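Local atomic coordinates of aluminum resistance protein (Clostridium novyi, PDB entry 3I16), a protein that probably acts as a pyridoxal-phosphate-dependent carbon-sulfur lyase of the methionine gamma-lyase family, with an inferred part in aluminum resistance. Residues 80-85 with 292-297; 99-104 with 126-131; 194-199 with 231-236; 217-222 with 254-259. One frame throughout, in Å; residues are numbered along the deposited sequence.

Contact 1. Residues 80-85 with 292-297; sequences AVYARV and QGLFLA. With EDO (1,2-ethanediol), chain M.
V81 opens the contact by setting its CG1 methyl 3.6 Å from CD2 of L294, the one side chain of 292-297 that touches 80-85. CG1 lies anti to its backbone N (chi1 170°), and the V81 and L294 side chains cross obliquely. One residue on, Y82 slides past L294 in the opposite sense: its ring atom CE1 comes to 3.8 Å from the same CD2 methyl. On its other sides the tyrosine reaches Y256 and the strand residues A91 and V93, which ties helix 73-86 to the large mixed sheet. A turn after V81, V85 adds a looser contact, CG2 lying 4.4 Å from L294 CD2. The two helical segments run nearly parallel, at 17°, but their axes stay 11.9 Å apart, so the side chains do the bridging. A51 and V48 of helix 17-54 pack against the valines and L294 respectively, making this a three-helix junction. F295 and Q292 reach the second subunit instead, and Q292 OE1 also accepts a hydrogen bond from a 1,2-ethanediol molecule. No hydrogen bond or ion pair links the two segments: between 80-85 and 292-297 one leucine methyl serves three neighbours, by apolar contact alone.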
# COMPACT_ATOMS: atom_id res chain seq x y z
N ALA B 80 -21.19 0.52 -8.84
CA ALA B 80 -22.20 1.35 -9.47
C ALA B 80 -21.71 1.94 -10.77
O ALA B 80 -22.46 2.01 -11.75
CB ALA B 80 -22.67 2.47 -8.50
N VAL B 81 -20.46 2.39 -10.79
CA VAL B 81 -19.87 2.91 -12.04
C VAL B 81 -19.82 1.81 -13.11
O VAL B 81 -20.17 2.06 -14.27
CB VAL B 81 -18.46 3.51 -11.82
CG1 VAL B 81 -17.77 3.81 -13.15
CG2 VAL B 81 -18.55 4.78 -10.96
N TYR B 82 -19.38 0.61 -12.72
CA TYR B 82 -19.31 -0.52 -13.66
C TYR B 82 -20.70 -0.85 -14.24
O TYR B 82 -20.84 -1.09 -15.45
CB TYR B 82 -18.72 -1.78 -13.00
CG TYR B 82 -17.25 -2.05 -13.26
CD1 TYR B 82 -16.27 -1.20 -12.80
CD2 TYR B 82 -16.85 -3.21 -13.93
CE1 TYR B 82 -14.93 -1.45 -13.06
CE2 TYR B 82 -15.50 -3.48 -14.19
CZ TYR B 82 -14.55 -2.60 -13.73
OH TYR B 82 -13.21 -2.87 -13.95
N ALA B 83 -21.69 -0.86 -13.37
CA ALA B 83 -23.08 -1.15 -13.73
C ALA B 83 -23.64 -0.14 -14.75
O ALA B 83 -24.31 -0.54 -15.71
CB ALA B 83 -23.95 -1.24 -12.48
N ARG B 84 -23.29 1.14 -14.57
CA ARG B 84 -23.65 2.15 -15.55
C ARG B 84 -22.93 1.95 -16.88
O ARG B 84 -23.55 2.09 -17.93
CB ARG B 84 -23.37 3.56 -15.04
CG ARG B 84 -24.36 4.01 -13.99
CD ARG B 84 -23.97 5.35 -13.43
NE ARG B 84 -24.90 5.73 -12.37
CZ ARG B 84 -26.07 6.31 -12.58
NH1 ARG B 84 -26.49 6.61 -13.81
NH2 ARG B 84 -26.83 6.61 -11.54
N VAL B 85 -21.63 1.62 -16.84
CA VAL B 85 -20.86 1.40 -18.08
C VAL B 85 -21.45 0.27 -18.92
O VAL B 85 -21.60 0.40 -20.13
CB VAL B 85 -19.37 1.10 -17.80
CG1 VAL B 85 -18.67 0.56 -19.04
CG2 VAL B 85 -18.65 2.34 -17.28
N GLN B 292 -9.05 4.33 -11.85
CA GLN B 292 -8.20 4.94 -12.87
C GLN B 292 -8.00 4.02 -14.09
O GLN B 292 -8.00 4.50 -15.23
CB GLN B 292 -6.86 5.38 -12.29
CG GLN B 292 -6.16 6.37 -13.22
CD GLN B 292 -4.91 6.98 -12.67
OE1 GLN B 292 -4.46 6.64 -11.57
NE2 GLN B 292 -4.32 7.89 -13.45
N GLY B 293 -7.87 2.72 -13.84
CA GLY B 293 -7.73 1.73 -14.89
C GLY B 293 -8.95 1.65 -15.78
O GLY B 293 -8.82 1.57 -17.00
N LEU B 294 -10.14 1.67 -15.19
CA LEU B 294 -11.38 1.67 -16.00
C LEU B 294 -11.42 2.88 -16.93
O LEU B 294 -11.82 2.80 -18.10
CB LEU B 294 -12.62 1.70 -15.11
CG LEU B 294 -13.99 1.88 -15.79
CD1 LEU B 294 -14.24 0.75 -16.76
CD2 LEU B 294 -15.09 1.98 -14.75
N PHE B 295 -11.00 4.02 -16.40
CA PHE B 295 -11.03 5.27 -17.16
C PHE B 295 -10.08 5.23 -18.35
O PHE B 295 -10.37 5.81 -19.39
CB PHE B 295 -10.71 6.45 -16.24
CG PHE B 295 -10.96 7.77 -16.88
CD1 PHE B 295 -12.26 8.24 -17.00
CD2 PHE B 295 -9.91 8.52 -17.40
CE1 PHE B 295 -12.51 9.44 -17.61
CE2 PHE B 295 -10.16 9.75 -18.00
CZ PHE B 295 -11.47 10.20 -18.11
N LEU B 296 -8.94 4.56 -18.18
CA LEU B 296 -7.96 4.39 -19.27
C LEU B 296 -8.29 3.24 -20.19
O LEU B 296 -7.74 3.17 -21.29
CB LEU B 296 -6.56 4.12 -18.71
CG LEU B 296 -5.89 5.31 -18.02
CD1 LEU B 296 -4.74 4.85 -17.19
CD2 LEU B 296 -5.46 6.36 -19.05
N ALA B 297 -9.21 2.36 -19.78
CA ALA B 297 -9.45 1.11 -20.54
C ALA B 297 -9.90 1.29 -21.99
O ALA B 297 -9.45 0.55 -22.86
CB ALA B 297 -10.41 0.16 -19.77
C1 EDO M . -1.80 4.99 -9.79
O1 EDO M . -1.37 5.83 -8.70
C2 EDO M . -3.21 4.45 -9.59
O2 EDO M . -4.13 5.52 -9.33

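Contact 2. Residues 99-104 with 126-131. With PLP (pyridoxal-5'-phosphate), chain J.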
# COMPACT_ATOMS: atom_id res chain seq x y z
N ASN B 99 -8.26 -14.40 -10.48
CA ASN B 99 -8.08 -14.37 -11.92
C ASN B 99 -9.46 -14.42 -12.55
O ASN B 99 -10.47 -14.43 -11.84
CB ASN B 99 -7.20 -15.54 -12.40
CG ASN B 99 -7.71 -16.90 -11.99
OD1 ASN B 99 -8.92 -17.12 -11.81
ND2 ASN B 99 -6.78 -17.84 -11.84
N GLY B 100 -9.51 -14.41 -13.88
CA GLY B 100 -10.76 -14.47 -14.60
C GLY B 100 -11.53 -15.76 -14.40
O GLY B 100 -12.75 -15.75 -14.34
N THR B 101 -10.83 -16.88 -14.33
CA THR B 101 -11.48 -18.17 -14.10
C THR B 101 -12.26 -18.14 -12.78
O THR B 101 -13.35 -18.71 -12.67
CB THR B 101 -10.42 -19.30 -14.10
OG1 THR B 101 -9.68 -19.23 -15.32
CG2 THR B 101 -11.05 -20.67 -13.94
N HIS B 102 -11.70 -17.48 -11.76
CA HIS B 102 -12.37 -17.36 -10.48
C HIS B 102 -13.71 -16.64 -10.65
O HIS B 102 -14.73 -17.15 -10.20
CB HIS B 102 -11.46 -16.68 -9.46
CG HIS B 102 -11.99 -16.67 -8.06
ND1 HIS B 102 -11.38 -15.95 -7.05
CD2 HIS B 102 -13.10 -17.23 -7.51
CE1 HIS B 102 -12.06 -16.12 -5.93
NE2 HIS B 102 -13.11 -16.89 -6.18
N ALA B 103 -13.71 -15.51 -11.35
CA ALA B 103 -14.93 -14.75 -11.59
C ALA B 103 -15.98 -15.58 -12.36
O ALA B 103 -17.14 -15.58 -12.00
CB ALA B 103 -14.63 -13.46 -12.35
N LEU B 104 -15.55 -16.29 -13.40
CA LEU B 104 -16.46 -17.13 -14.19
C LEU B 104 -17.04 -18.27 -13.36
O LEU B 104 -18.24 -18.53 -13.38
CB LEU B 104 -15.73 -17.68 -15.41
CG LEU B 104 -15.25 -16.63 -16.41
CD1 LEU B 104 -14.12 -17.18 -17.23
CD2 LEU B 104 -16.37 -16.16 -17.30
N TYR B 126 -12.89 -22.59 -22.60
CA TYR B 126 -11.48 -22.33 -22.31
C TYR B 126 -11.01 -23.36 -21.30
O TYR B 126 -11.73 -23.60 -20.31
CB TYR B 126 -11.39 -20.91 -21.70
CG TYR B 126 -10.02 -20.27 -21.64
CD1 TYR B 126 -9.49 -19.62 -22.74
CD2 TYR B 126 -9.29 -20.25 -20.45
CE1 TYR B 126 -8.25 -19.00 -22.68
CE2 TYR B 126 -8.06 -19.63 -20.38
CZ TYR B 126 -7.54 -19.02 -21.50
OH TYR B 126 -6.32 -18.42 -21.44
N ASP B 127 -9.82 -23.91 -21.50
CA ASP B 127 -9.19 -24.93 -20.68
C ASP B 127 -9.38 -24.93 -19.18
O ASP B 127 -9.72 -25.96 -18.60
CB ASP B 127 -7.67 -24.94 -20.92
CG ASP B 127 -7.30 -25.11 -22.39
OD1 ASP B 127 -7.64 -24.20 -23.19
OD2 ASP B 127 -6.64 -26.12 -22.72
N THR B 128 -9.13 -23.79 -18.56
CA THR B 128 -9.14 -23.72 -17.11
C THR B 128 -10.55 -23.93 -16.53
O THR B 128 -10.68 -24.27 -15.35
CB THR B 128 -8.53 -22.41 -16.59
OG1 THR B 128 -9.46 -21.33 -16.80
CG2 THR B 128 -7.22 -22.11 -17.31
N LEU B 129 -11.59 -23.81 -17.37
CA LEU B 129 -12.95 -24.00 -16.90
C LEU B 129 -13.33 -25.48 -16.83
O LEU B 129 -14.30 -25.85 -16.16
CB LEU B 129 -13.91 -23.21 -17.78
CG LEU B 129 -15.03 -22.39 -17.14
CD1 LEU B 129 -14.53 -21.52 -15.96
CD2 LEU B 129 -15.65 -21.52 -18.23
N HIS B 130 -12.55 -26.35 -17.46
CA HIS B 130 -12.90 -27.78 -17.48
C HIS B 130 -12.97 -28.43 -16.10
O HIS B 130 -13.88 -29.23 -15.84
CB HIS B 130 -11.97 -28.55 -18.41
CG HIS B 130 -12.10 -28.17 -19.86
ND1 HIS B 130 -12.04 -29.10 -20.87
CD2 HIS B 130 -12.36 -26.98 -20.45
CE1 HIS B 130 -12.20 -28.49 -22.03
NE2 HIS B 130 -12.39 -27.20 -21.81
N ASP B 131 -12.05 -28.07 -15.21
CA ASP B 131 -12.06 -28.60 -13.85
C ASP B 131 -13.16 -27.98 -12.97
O ASP B 131 -13.64 -28.61 -12.04
CB ASP B 131 -10.71 -28.38 -13.18
CG ASP B 131 -9.62 -29.32 -13.71
OD1 ASP B 131 -9.92 -30.29 -14.43
OD2 ASP B 131 -8.45 -29.08 -13.37
N1 PLP J . -12.05 -16.99 -20.65
C2 PLP J . -11.33 -16.64 -21.75
C2A PLP J . -11.92 -16.84 -23.12
C3 PLP J . -10.06 -16.09 -21.58
O3 PLP J . -9.35 -15.72 -22.69
C4 PLP J . -9.53 -15.91 -20.29
C5 PLP J . -10.28 -16.28 -19.17
C6 PLP J . -11.54 -16.80 -19.38
C5A PLP J . -9.80 -16.10 -17.75
O4P PLP J . -8.47 -16.48 -17.58
P PLP J . -7.57 -16.21 -16.24
O1P PLP J . -7.60 -14.77 -15.74
O2P PLP J . -6.18 -16.50 -16.73
O3P PLP J . -8.05 -17.14 -15.13
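T101 and L129, the two residues most covered here, meet through methyl groups, with CG2 of T101 4.1 Å from CD1 of L129. That same CD1 lies equally close to CB of L104, so the leucine end spans one turn of helix 100-111. The polar branch of T101 has a different task. Its OG1 takes a hydrogen bond from T128 OG1 at 2.6 Å and donates its own to PLP O3P at 2.7 Å, a chain of two hydrogen bonds in which T128 is second shell and helps to set the orientation of the first-shell hydroxyl. A chi1 of -55° sets OG1 beside the backbone N, and both donate to O3P. This is the phosphate-binding helix start of PLP enzymes with the aminotransferase fold: G100 N binds O1P at 2.7 Å, and the helix N-terminus points its amides at the anion. N99 caps the helix, its OD1 accepting from H102 N nearly in line with the C=O bond. Beyond the phosphate, the Y126 ring, in the modelled conformer, one of two, lays one face over the pyridine near C3, offset toward the rim, while CD1 of L104 approaches C6 to 3.4 Å. Y68 of the third subunit also hydrogen-bonds the cofactor.

Contact 3. Residues 194-199 with 231-236; sequences LLIEDI and TDVGAD. With EDO (1,2-ethanediol), chain N.
I196 and V233 form the tight part of this contact, the isoleucine CG2 methyl lying 3.6 Å from CG1 of the valine and 3.8 Å from its CG2. The two side chains cross at a slant. V233 CG2 also comes within 3.7 Å of the backbone O of I196, so the valine fork rests on both the methyl and the first turn of the helix. I199, three residues further along the helix, meets the same CG2 at about a right angle, but its own CG2 stays 4.1 Å away. In both isoleucines chi1 (-67° and -69°) sets CG1 beside the backbone N and leaves CG2 anti to it, facing V233. The contact joins the start of helix 196-209 to the loop that leads from strand 214-218 toward strand 237-241, neighbours in the large mixed sheet of the aminotransferase-like fold. On the helix side remote from V233 the chemistry turns polar. D198 OD2 accepts from L195 N at 2.9 Å, on its anti side and 26° out of the carboxylate plane, and thus ties the residue before the helix to its first turn. The same oxygen accepts from a 1,2-ethanediol, probably from the crystallisation liquor, at 2.7 Å; K161 holds that diol as well. E197 is exposed and takes no part in the packing on V233.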
# COMPACT_ATOMS: atom_id res chain seq x y z
N LEU B 194 -16.60 -14.04 -31.10
CA LEU B 194 -18.00 -13.69 -31.37
C LEU B 194 -18.24 -12.20 -31.30
O LEU B 194 -17.89 -11.55 -30.33
CB LEU B 194 -18.99 -14.33 -30.39
CG LEU B 194 -19.24 -15.82 -30.43
CD1 LEU B 194 -20.54 -16.06 -29.67
CD2 LEU B 194 -19.36 -16.35 -31.82
N LEU B 195 -18.88 -11.67 -32.34
CA LEU B 195 -19.22 -10.27 -32.37
C LEU B 195 -20.45 -10.05 -31.48
O LEU B 195 -21.18 -10.98 -31.15
CB LEU B 195 -19.53 -9.85 -33.80
CG LEU B 195 -18.42 -10.02 -34.85
CD1 LEU B 195 -18.96 -9.75 -36.25
CD2 LEU B 195 -17.23 -9.13 -34.57
N ILE B 196 -20.69 -8.80 -31.11
CA ILE B 196 -21.87 -8.45 -30.31
C ILE B 196 -23.16 -8.90 -31.01
O ILE B 196 -24.11 -9.33 -30.33
CB ILE B 196 -21.93 -6.93 -30.00
CG1 ILE B 196 -20.79 -6.51 -29.07
CG2 ILE B 196 -23.34 -6.53 -29.45
CD1 ILE B 196 -20.80 -7.15 -27.64
N GLU B 197 -23.21 -8.80 -32.35
CA GLU B 197 -24.39 -9.25 -33.11
C GLU B 197 -24.60 -10.76 -33.02
O GLU B 197 -25.74 -11.23 -33.00
CB GLU B 197 -24.36 -8.80 -34.58
CG GLU B 197 -23.29 -9.51 -35.43
CD GLU B 197 -23.35 -9.17 -36.91
OE1 GLU B 197 -23.88 -8.10 -37.27
OE2 GLU B 197 -22.85 -9.99 -37.71
N ASP B 198 -23.50 -11.52 -32.97
CA ASP B 198 -23.57 -12.98 -32.82
C ASP B 198 -24.08 -13.31 -31.43
O ASP B 198 -24.84 -14.25 -31.24
CB ASP B 198 -22.20 -13.65 -33.00
CG ASP B 198 -21.55 -13.38 -34.39
OD1 ASP B 198 -22.23 -13.45 -35.42
OD2 ASP B 198 -20.33 -13.12 -34.43
N ILE B 199 -23.63 -12.55 -30.43
CA ILE B 199 -24.06 -12.76 -29.07
C ILE B 199 -25.56 -12.47 -28.96
O ILE B 199 -26.29 -13.25 -28.35
CB ILE B 199 -23.25 -11.92 -28.06
CG1 ILE B 199 -21.81 -12.47 -28.00
CG2 ILE B 199 -23.92 -11.97 -26.67
CD1 ILE B 199 -20.78 -11.58 -27.28
N THR B 231 -24.14 -7.12 -22.36
CA THR B 231 -25.25 -6.72 -21.51
C THR B 231 -26.20 -5.74 -22.23
O THR B 231 -27.32 -5.54 -21.79
CB THR B 231 -24.72 -6.10 -20.19
OG1 THR B 231 -23.70 -5.15 -20.51
CG2 THR B 231 -24.11 -7.19 -19.29
N ASP B 232 -25.74 -5.14 -23.33
CA ASP B 232 -26.56 -4.24 -24.13
C ASP B 232 -27.37 -5.05 -25.14
O ASP B 232 -28.25 -4.49 -25.80
CB ASP B 232 -25.69 -3.20 -24.87
CG ASP B 232 -24.97 -2.27 -23.93
OD1 ASP B 232 -25.66 -1.67 -23.08
OD2 ASP B 232 -23.72 -2.15 -24.01
N VAL B 233 -27.08 -6.35 -25.31
CA VAL B 233 -27.85 -7.18 -26.24
C VAL B 233 -28.53 -8.39 -25.56
O VAL B 233 -28.75 -9.43 -26.19
CB VAL B 233 -27.03 -7.58 -27.52
CG1 VAL B 233 -26.72 -6.32 -28.34
CG2 VAL B 233 -25.76 -8.35 -27.20
N GLY B 234 -28.84 -8.23 -24.27
CA GLY B 234 -29.62 -9.22 -23.53
C GLY B 234 -28.92 -10.18 -22.57
O GLY B 234 -29.58 -11.05 -22.02
N ALA B 235 -27.61 -10.06 -22.38
CA ALA B 235 -26.90 -10.93 -21.45
C ALA B 235 -27.40 -10.62 -20.05
O ALA B 235 -27.53 -9.45 -19.69
CB ALA B 235 -25.38 -10.69 -21.54
N ASP B 236 -27.67 -11.65 -19.26
CA ASP B 236 -28.10 -11.48 -17.88
C ASP B 236 -26.91 -11.25 -16.96
O ASP B 236 -27.03 -10.67 -15.88
CB ASP B 236 -28.86 -12.73 -17.41
CG ASP B 236 -30.13 -12.97 -18.21
OD1 ASP B 236 -31.08 -12.21 -18.04
OD2 ASP B 236 -30.17 -13.92 -19.01
C1 EDO N . -17.88 -15.39 -35.28
O1 EDO N . -17.73 -16.12 -36.50
C2 EDO N . -17.59 -13.93 -35.55
O2 EDO N . -18.53 -13.39 -36.48

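Contact 4. Residues 217-222 with 254-259; sequences VDNCYG and GGYLAG. With PLP (pyridoxal-5'-phosphate), chain J.
Segment 217-222 leaves strand 214-218 at D218 and bends through a type II beta turn from N219 to G222, closed by G222 N to N219 O, while 255-259 is an extended strand. Both strands belong to the large mixed sheet of the aminotransferase-like PLP fold, with strand 237-241 between them; the nearest CA pair, N219 and L257, is accordingly 9.2 Å apart. The gap is crossed by side chains. N219 ND2 donates to Y256 OH at 3.3 Å, with an N-H...O angle of 156° and the hydroxyl close to the amide plane; amide and phenol ring stand 80° apart. Y256 reaches there because its CG sits between the backbone N and carbonyl carbon (chi1 75°), lifting the ring toward the turn. The bond belongs to a larger network: E229 also takes ND2, R184 donates to N219 OD1, and Y256 OH pairs with E223. These bonds hold N219, the first residue of the turn that carries C220 and Y221 of the cofactor pocket. An Asx turn helps: D218 OD1 accepts from C220 N at 3.2 Å, met almost in line with its C-O bond, which leaves the other oxygen for PLP. C220 lays its SG 3.6 Å from C5 of the pyridine, and the Y221 ring meets O3 with its edge, in plane, CE2 lying 3.1 Å from it. On the pyridine nitrogen, D218 OD2 accepts from N1 at a modelled 2.5 Å, so short that the exact length is doubtful.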
# COMPACT_ATOMS: atom_id res chain seq x y z
N VAL B 217 -22.24 -14.52 -20.29
CA VAL B 217 -21.13 -14.34 -21.22
C VAL B 217 -19.80 -14.11 -20.51
O VAL B 217 -19.69 -13.26 -19.63
CB VAL B 217 -21.35 -13.14 -22.17
CG1 VAL B 217 -20.18 -13.05 -23.18
CG2 VAL B 217 -22.69 -13.27 -22.89
N ASP B 218 -18.83 -14.91 -20.92
CA ASP B 218 -17.41 -14.77 -20.54
C ASP B 218 -16.94 -13.68 -21.48
O ASP B 218 -16.76 -13.91 -22.67
CB ASP B 218 -16.69 -16.09 -20.84
CG ASP B 218 -15.17 -16.00 -20.71
OD1 ASP B 218 -14.60 -14.90 -20.53
OD2 ASP B 218 -14.54 -17.08 -20.76
N ASN B 219 -16.75 -12.49 -20.93
CA ASN B 219 -16.43 -11.30 -21.69
C ASN B 219 -14.93 -10.98 -21.78
O ASN B 219 -14.56 -9.97 -22.39
CB ASN B 219 -17.17 -10.09 -21.07
CG ASN B 219 -17.44 -8.99 -22.09
OD1 ASN B 219 -17.74 -9.28 -23.25
ND2 ASN B 219 -17.32 -7.72 -21.67
N CYS B 220 -14.09 -11.80 -21.16
CA CYS B 220 -12.64 -11.56 -21.20
C CYS B 220 -12.11 -11.22 -22.58
O CYS B 220 -12.39 -11.93 -23.54
CB CYS B 220 -11.89 -12.80 -20.74
SG CYS B 220 -11.95 -13.08 -18.98
N TYR B 221 -11.33 -10.13 -22.64
CA TYR B 221 -10.69 -9.61 -23.87
C TYR B 221 -11.57 -8.82 -24.83
O TYR B 221 -11.05 -8.21 -25.76
CB TYR B 221 -9.98 -10.70 -24.66
CG TYR B 221 -8.78 -11.31 -23.99
CD1 TYR B 221 -7.65 -10.53 -23.70
CD2 TYR B 221 -8.71 -12.65 -23.73
CE1 TYR B 221 -6.55 -11.08 -23.13
CE2 TYR B 221 -7.60 -13.21 -23.17
CZ TYR B 221 -6.53 -12.43 -22.88
OH TYR B 221 -5.45 -13.02 -22.31
N GLY B 222 -12.87 -8.79 -24.58
CA GLY B 222 -13.80 -8.09 -25.46
C GLY B 222 -14.22 -6.72 -25.01
O GLY B 222 -14.89 -6.01 -25.76
N GLY B 254 -7.80 -8.96 -9.61
CA GLY B 254 -9.24 -8.90 -9.45
C GLY B 254 -10.07 -9.31 -10.64
O GLY B 254 -9.56 -9.68 -11.69
N GLY B 255 -11.38 -9.21 -10.44
CA GLY B 255 -12.35 -9.53 -11.47
C GLY B 255 -13.62 -8.72 -11.34
O GLY B 255 -13.85 -8.01 -10.34
N TYR B 256 -14.44 -8.79 -12.38
CA TYR B 256 -15.72 -8.12 -12.32
C TYR B 256 -16.79 -9.02 -12.90
O TYR B 256 -16.50 -9.96 -13.66
CB TYR B 256 -15.71 -6.81 -13.12
CG TYR B 256 -15.75 -7.04 -14.63
CD1 TYR B 256 -14.59 -7.32 -15.34
CD2 TYR B 256 -16.95 -6.99 -15.33
CE1 TYR B 256 -14.61 -7.54 -16.70
CE2 TYR B 256 -16.97 -7.21 -16.73
CZ TYR B 256 -15.79 -7.49 -17.40
OH TYR B 256 -15.80 -7.72 -18.77
N LEU B 257 -18.01 -8.73 -12.49
CA LEU B 257 -19.20 -9.26 -13.13
C LEU B 257 -20.18 -8.11 -13.19
O LEU B 257 -20.13 -7.21 -12.36
CB LEU B 257 -19.82 -10.44 -12.40
CG LEU B 257 -18.99 -11.71 -12.31
CD1 LEU B 257 -18.23 -11.69 -10.99
CD2 LEU B 257 -19.89 -12.96 -12.41
N ALA B 258 -21.05 -8.14 -14.19
CA ALA B 258 -22.06 -7.12 -14.34
C ALA B 258 -23.31 -7.83 -14.81
O ALA B 258 -23.23 -8.78 -15.62
CB ALA B 258 -21.60 -6.05 -15.33
N GLY B 259 -24.47 -7.41 -14.31
CA GLY B 259 -25.69 -8.07 -14.70
C GLY B 259 -26.87 -7.79 -13.80
O GLY B 259 -26.89 -6.80 -13.10
N1 PLP J . -12.05 -16.99 -20.65
C2 PLP J . -11.33 -16.64 -21.75
C2A PLP J . -11.92 -16.84 -23.12
C3 PLP J . -10.06 -16.09 -21.58
O3 PLP J . -9.35 -15.72 -22.69
C4 PLP J . -9.53 -15.91 -20.29
C5 PLP J . -10.28 -16.28 -19.17
C6 PLP J . -11.54 -16.80 -19.38
C5A PLP J . -9.80 -16.10 -17.75
O4P PLP J . -8.47 -16.48 -17.58
P PLP J . -7.57 -16.21 -16.24
O1P PLP J . -7.60 -14.77 -15.74
O2P PLP J . -6.18 -16.50 -16.73
O3P PLP J . -8.05 -17.14 -15.13

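In the fold
All four contacts lie within the one methionine gamma-lyase family region, and the seven-stranded mixed beta-sheet relates them. Contact 1, whose segments are 207 residues apart, encloses the other three along the chain; contact 2 closes before contacts 3 and 4 open, and these two alternate. Contact 4 is the hub: its centre is about 12 Å from those of contacts 1 and 2 and about 13 Å from that of contact 3, and it touches each. Y82 packs on Y256, L104 on D218, and I199 on V217. Contact 2 holds the PLP phosphate and meets the ring, contact 4 meets the ring and its N1; together they build the cofactor site, while contacts 1 and 3 join helices and a loop round the same strands.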